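Putative isohexenylglutaconyl-CoA hydratase (Pseudomonas aeruginosa, PDB 4ZU2) probably hydrates isohexenylglutaconyl-CoA in the breakdown of citronellate and related acyclic terpenes, as a member of the crotonase (enoyl-CoA hydratase/isomerase) family. Local coordinates at residues 102-107 with 123-128. Sequence-based numbering, arbitrary orientation.
Sequences PQLLVA and VSDVAI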
ATOM      1  N   PRO A 102      -8.231 -13.863  16.140  1.00 20.86           N
ATOM      2  CA  PRO A 102      -9.097 -14.676  15.261  1.00 23.45           C
ATOM      3  C   PRO A 102     -10.465 -14.045  14.942  1.00 22.73           C
ATOM      4  O   PRO A 102     -11.026 -14.253  13.848  1.00 17.77           O
ATOM      5  CB  PRO A 102      -9.273 -15.973  16.059  1.00 25.10           C
ATOM      6  CG  PRO A 102      -7.980 -16.064  16.881  1.00 22.06           C
ATOM      7  CD  PRO A 102      -7.692 -14.671  17.265  1.00 19.09           C
ATOM      8  N   GLN A 103     -10.952 -13.266  15.898  1.00 19.97           N
ATOM      9  CA  GLN A 103     -12.145 -12.430  15.769  1.00 23.43           C
ATOM     10  C   GLN A 103     -11.987 -11.286  14.796  1.00 21.74           C
ATOM     11  O   GLN A 103     -10.873 -10.768  14.608  1.00 21.81           O
ATOM     12  CB  GLN A 103     -12.428 -11.742  17.134  1.00 20.56           C
ATOM     13  CG  GLN A 103     -12.895 -12.642  18.264  1.00 20.61           C
ATOM     14  CD  GLN A 103     -11.785 -13.379  18.956  1.00 25.61           C
ATOM     15  OE1 GLN A 103     -10.628 -12.940  18.967  1.00 20.54           O
ATOM     16  NE2 GLN A 103     -12.134 -14.522  19.553  1.00 30.56           N
ATOM     17  N   LEU A 104     -13.123 -10.838  14.252  1.00 23.01           N
ATOM     18  CA  LEU A 104     -13.230  -9.502  13.659  1.00 22.18           C
ATOM     19  C   LEU A 104     -13.124  -8.433  14.795  1.00 22.16           C
ATOM     20  O   LEU A 104     -13.812  -8.520  15.804  1.00 16.57           O
ATOM     21  CB  LEU A 104     -14.559  -9.343  12.922  1.00 20.79           C
ATOM     22  CG  LEU A 104     -14.703  -8.125  12.012  1.00 17.07           C
ATOM     23  CD1 LEU A 104     -14.041  -8.337  10.665  1.00 12.51           C
ATOM     24  CD2 LEU A 104     -16.192  -7.726  11.805  1.00 18.48           C
ATOM     25  N   LEU A 105     -12.240  -7.454  14.616  1.00 17.67           N
ATOM     26  CA  LEU A 105     -12.000  -6.417  15.596  1.00 19.66           C
ATOM     27  C   LEU A 105     -12.487  -5.141  14.961  1.00 20.35           C
ATOM     28  O   LEU A 105     -11.947  -4.709  13.938  1.00 19.60           O
ATOM     29  CB  LEU A 105     -10.521  -6.303  15.925  1.00 21.37           C
ATOM     30  CG  LEU A 105     -10.130  -5.122  16.836  1.00 28.33           C
ATOM     31  CD1 LEU A 105     -10.838  -5.142  18.214  1.00 24.27           C
ATOM     32  CD2 LEU A 105      -8.636  -5.079  17.065  1.00 25.99           C
ATOM     33  N   VAL A 106     -13.534  -4.571  15.536  1.00 24.05           N
ATOM     34  CA  VAL A 106     -14.079  -3.317  15.029  1.00 26.35           C
ATOM     35  C   VAL A 106     -13.692  -2.191  15.984  1.00 22.26           C
ATOM     36  O   VAL A 106     -13.930  -2.302  17.177  1.00 19.59           O
ATOM     37  CB  VAL A 106     -15.624  -3.374  14.888  1.00 22.71           C
ATOM     38  CG1 VAL A 106     -16.163  -2.092  14.215  1.00 18.45           C
ATOM     39  CG2 VAL A 106     -16.023  -4.614  14.123  1.00 27.07           C
ATOM     40  N   ALA A 107     -13.085  -1.123  15.465  1.00 23.19           N
ATOM     41  CA  ALA A 107     -12.831   0.040  16.296  1.00 27.88           C
ATOM     42  C   ALA A 107     -13.812   1.174  16.005  1.00 24.93           C
ATOM     43  O   ALA A 107     -13.920   1.624  14.895  1.00 22.75           O
ATOM     44  CB  ALA A 107     -11.384   0.528  16.183  1.00 24.11           C
ATOM     45  N   VAL A 123      -4.729  -1.513  13.957  1.00 23.10           N
ATOM     46  CA  VAL A 123      -4.760  -2.975  13.932  1.00 25.06           C
ATOM     47  C   VAL A 123      -6.176  -3.559  13.953  1.00 17.68           C
ATOM     48  O   VAL A 123      -6.374  -4.763  14.187  1.00 15.93           O
ATOM     49  CB  VAL A 123      -3.894  -3.599  15.059  1.00 21.50           C
ATOM     50  CG1 VAL A 123      -2.488  -3.004  15.018  1.00 16.55           C
ATOM     51  CG2 VAL A 123      -4.517  -3.412  16.405  1.00 20.47           C
ATOM     52  N   SER A 124      -7.158  -2.708  13.709  1.00 12.57           N
ATOM     53  CA  SER A 124      -8.533  -3.178  13.585  1.00 15.33           C
ATOM     54  C   SER A 124      -8.798  -3.743  12.156  1.00 13.89           C
ATOM     55  O   SER A 124      -8.193  -3.286  11.169  1.00 14.03           O
ATOM     56  CB  SER A 124      -9.505  -2.033  13.908  1.00 14.23           C
ATOM     57  OG  SER A 124      -9.331  -0.954  13.010  1.00 14.92           O
ATOM     58  N   ASP A 125      -9.694  -4.718  12.053  1.00 18.19           N
ATOM     59  CA  ASP A 125     -10.234  -5.141  10.743  1.00 17.52           C
ATOM     60  C   ASP A 125     -11.209  -4.094  10.161  1.00 25.85           C
ATOM     61  O   ASP A 125     -11.258  -3.888   8.968  1.00 25.41           O
ATOM     62  CB  ASP A 125     -10.944  -6.484  10.835  1.00 21.36           C
ATOM     63  CG  ASP A 125     -10.055  -7.583  11.359  1.00 20.73           C
ATOM     64  OD1 ASP A 125      -8.949  -7.746  10.805  1.00 22.19           O
ATOM     65  OD2 ASP A 125     -10.463  -8.270  12.313  1.00 20.78           O
ATOM     66  N   VAL A 126     -11.944  -3.423  11.028  1.00 26.39           N
ATOM     67  CA  VAL A 126     -12.846  -2.353  10.641  1.00 24.68           C
ATOM     68  C   VAL A 126     -12.797  -1.195  11.672  1.00 15.77           C
ATOM     69  O   VAL A 126     -13.016  -1.375  12.877  1.00 17.31           O
ATOM     70  CB  VAL A 126     -14.304  -2.899  10.456  1.00 35.00           C
ATOM     71  CG1 VAL A 126     -15.241  -1.833   9.830  1.00 40.04           C
ATOM     72  CG2 VAL A 126     -14.293  -4.130   9.588  1.00 32.02           C
ATOM     73  N   ALA A 127     -12.440  -0.020  11.186  1.00 16.13           N
ATOM     74  CA  ALA A 127     -12.469   1.224  11.972  1.00 22.05           C
ATOM     75  C   ALA A 127     -13.558   2.174  11.433  1.00 27.28           C
ATOM     76  O   ALA A 127     -13.631   2.463  10.213  1.00 31.07           O
ATOM     77  CB  ALA A 127     -11.166   1.895  11.903  1.00 15.29           C
ATOM     78  N   ILE A 128     -14.411   2.618  12.346  1.00 27.98           N
ATOM     79  CA  ILE A 128     -15.469   3.583  12.066  1.00 21.52           C
ATOM     80  C   ILE A 128     -15.187   4.825  12.936  1.00 22.97           C
ATOM     81  O   ILE A 128     -15.205   4.732  14.151  1.00 26.10           O
ATOM     82  CB  ILE A 128     -16.847   2.985  12.441  1.00 26.03           C
ATOM     83  CG1 ILE A 128     -17.132   1.683  11.660  1.00 22.07           C
ATOM     84  CG2 ILE A 128     -17.961   3.993  12.192  1.00 24.44           C
ATOM     85  CD1 ILE A 128     -17.964   0.666  12.400  1.00 19.65           C
TER
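Strands 104-107 and 126-128 run parallel, their axes 4.6 Å apart and turned by 16°, with Val106 paired to Val126 and Ala107 to Ala127. The ladder climbs from Val126 N to Leu105 O, through Ala107 N to Val126 O (2.6 Å), to a nearly straight bond from Ile128 N to Ala107 O. At the start of the ladder, where residue 125 still belongs to the loop, a side chain continues the pairing: Asp125 OD2 accepts from Leu105 N at 3.0 Å, on the anti side of the carboxylate and 25° out of its plane. With CG beside its own backbone N (chi1 -58°), Asp125 reaches back along the neighbouring strand; its amide adds a weak bond to Leu105 O. A short acid suits this place, spanning the gap while its CB lies 3.6 Å from Leu104 CD1.

Leu104, Val106 and Ile128 meet Leu204, Leu197 and Leu193 of helix 190-205, while Val126 packs on Phe185. Val106 CG1, anti to its amide nitrogen, lies 3.8 Å from Ile128 CD1; beta-branched residues suit such extended backbone. Ala107, whose CB points to the opposite face of the sheet, meets the loop residue Ser124, CB to CB at 3.9 Å, small against small. Ser124 OG bonds back to Ala121 O of helix 116-121, which settles a hydroxyl in this buried place. Leu105 CD2 comes within 3.7 Å of Val123 O.

This joins neighbouring parallel strands of the six-stranded crotonase-fold sheet, 104-109 lying between 54-59 and 126-130. Asp125 also forms salt bridges, OD2 with Lys216 and OD1 with Arg163 of the second subunit. Two cations and a backbone N-H therefore probably keep this buried carboxylate ionised, and through it the strand pairing is tied to the subunit interface.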